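Local coordinates for chain length determinant protein (Shigella flexneri, PDB 4ZM5) that probably sets the length of the O-antigen polysaccharide chains of lipopolysaccharide, as a regulator of their polymerisation, at residues Gln89-Ala94 / Thr234-Arg239. The protein carries 1 engineered substitution. Numbering follows the deposited sequence.
Sequences QTAEGA and TLPIRR
A91, in the first turn of helix 91-159, meets the loop residues L235 and P236 through van der Waals contacts, a worked example of a helix start lying close against a loop. Its CB points at the loop, 3.3 Å from the carbonyl O of P236 and 3.9 Å from CG of the same proline. Consistent with the small methyl of A91, the CA atoms of A91 and P236 are 5.4 Å apart. The carbonyl O of A91 is covered in turn by carbon atoms of the loop, with CD of P236 3.7 Å from it. L235 reaches from the loop toward this carbonyl and the side chain of E92: with its CG anti to the backbone N (chi1 -176°), it carries CD1 to 3.8 Å from A91 O.

The periplasmic part of such chain-length regulators pairs a membrane-proximal sheet domain with a very long helix, and this contact joins the start of that helix to the chain's C-terminal segment. W6 of strand 6-13 touches A91, P236 and R239, tying both segments to the sheet. A second subunit also meets the loop: its N62 hydrogen-bonds to L235 O and I237 N.

The chain of E92 bends at chi2 (-78°), which brings its carboxylate back against the methyls of L235 in van der Waals contact; CD of E92 lies 3.8 Å from L235 CD1, the two side chains running obliquely past each other. A looser approach, too long for a bond, is that of the R239 guanidinium, which comes at a slant to the backbone of Q89, its NH1 still 4.2 Å from the Q89 O. Within the helix start, A94 N donates to T90 O at 3.0 Å, closing the first turn.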
# COMPACT_ATOMS: atom_id res chain seq x y z
N GLN B 89 -0.90 20.26 41.71
CA GLN B 89 -1.01 20.93 43.01
C GLN B 89 -0.81 22.45 42.89
O GLN B 89 -1.39 23.21 43.67
CB GLN B 89 0.01 20.35 44.01
CG GLN B 89 -0.44 19.06 44.68
CD GLN B 89 0.50 18.64 45.78
OE1 GLN B 89 1.41 17.82 45.58
NE2 GLN B 89 0.31 19.20 46.98
N THR B 90 0.06 22.87 41.94
CA THR B 90 0.42 24.26 41.62
C THR B 90 0.16 24.46 40.11
O THR B 90 0.08 23.47 39.40
CB THR B 90 1.88 24.54 42.07
OG1 THR B 90 2.28 25.85 41.69
CG2 THR B 90 2.89 23.49 41.56
N ALA B 91 0.00 25.72 39.61
CA ALA B 91 -0.24 25.98 38.18
C ALA B 91 0.96 25.55 37.31
O ALA B 91 0.76 24.92 36.27
CB ALA B 91 -0.52 27.45 37.95
N GLU B 92 2.17 25.94 37.73
CA GLU B 92 3.44 25.65 37.06
C GLU B 92 3.69 24.16 37.03
O GLU B 92 4.25 23.67 36.05
CB GLU B 92 4.61 26.36 37.79
CG GLU B 92 4.67 27.87 37.62
CD GLU B 92 5.22 28.42 36.32
OE1 GLU B 92 5.84 27.65 35.55
OE2 GLU B 92 5.05 29.64 36.08
N GLY B 93 3.31 23.47 38.11
CA GLY B 93 3.46 22.03 38.27
C GLY B 93 2.57 21.25 37.36
O GLY B 93 3.03 20.32 36.69
N ALA B 94 1.27 21.64 37.31
CA ALA B 94 0.24 21.04 36.45
C ALA B 94 0.68 21.11 34.98
O ALA B 94 0.61 20.09 34.29
CB ALA B 94 -1.09 21.76 36.63
N THR B 234 -1.53 24.53 28.90
CA THR B 234 -1.81 25.84 29.47
C THR B 234 -1.24 26.01 30.86
O THR B 234 -1.03 25.03 31.57
CB THR B 234 -3.32 26.12 29.54
OG1 THR B 234 -3.97 25.17 30.40
CG2 THR B 234 -3.99 26.22 28.19
N LEU B 235 -1.03 27.27 31.24
CA LEU B 235 -0.66 27.67 32.57
C LEU B 235 -1.95 28.20 33.21
O LEU B 235 -2.40 29.29 32.81
CB LEU B 235 0.47 28.73 32.53
CG LEU B 235 1.03 29.19 33.88
CD1 LEU B 235 1.86 28.11 34.53
CD2 LEU B 235 1.86 30.42 33.71
N PRO B 236 -2.65 27.41 34.08
CA PRO B 236 -3.92 27.90 34.65
C PRO B 236 -3.71 29.17 35.48
O PRO B 236 -2.79 29.25 36.29
CB PRO B 236 -4.42 26.72 35.49
CG PRO B 236 -3.24 25.86 35.73
CD PRO B 236 -2.31 26.06 34.58
N ILE B 237 -4.54 30.20 35.21
CA ILE B 237 -4.46 31.50 35.85
C ILE B 237 -5.07 31.43 37.26
O ILE B 237 -4.68 32.20 38.14
CB ILE B 237 -5.13 32.57 34.93
CG1 ILE B 237 -4.59 33.99 35.18
CG2 ILE B 237 -6.67 32.51 34.93
CD1 ILE B 237 -4.80 34.99 34.02
N ARG B 238 -5.99 30.46 37.50
CA ARG B 238 -6.67 30.26 38.77
C ARG B 238 -7.00 28.77 38.98
O ARG B 238 -7.00 27.99 38.02
CB ARG B 238 -7.92 31.15 38.88
CG ARG B 238 -9.08 30.72 38.02
CD ARG B 238 -10.23 31.72 38.04
NE ARG B 238 -9.94 33.01 37.40
CZ ARG B 238 -9.91 33.23 36.08
NH1 ARG B 238 -10.07 32.22 35.22
NH2 ARG B 238 -9.64 34.44 35.61
N ARG B 239 -7.20 28.37 40.27
CA ARG B 239 -7.55 27.02 40.74
C ARG B 239 -8.90 26.54 40.16
O ARG B 239 -9.60 27.33 39.52
CB ARG B 239 -7.62 27.05 42.28
CG ARG B 239 -6.87 25.90 42.97
CD ARG B 239 -7.07 25.88 44.48
NE ARG B 239 -6.18 26.80 45.19
CZ ARG B 239 -5.01 26.47 45.74
NH1 ARG B 239 -4.56 25.22 45.66
NH2 ARG B 239 -4.28 27.38 46.37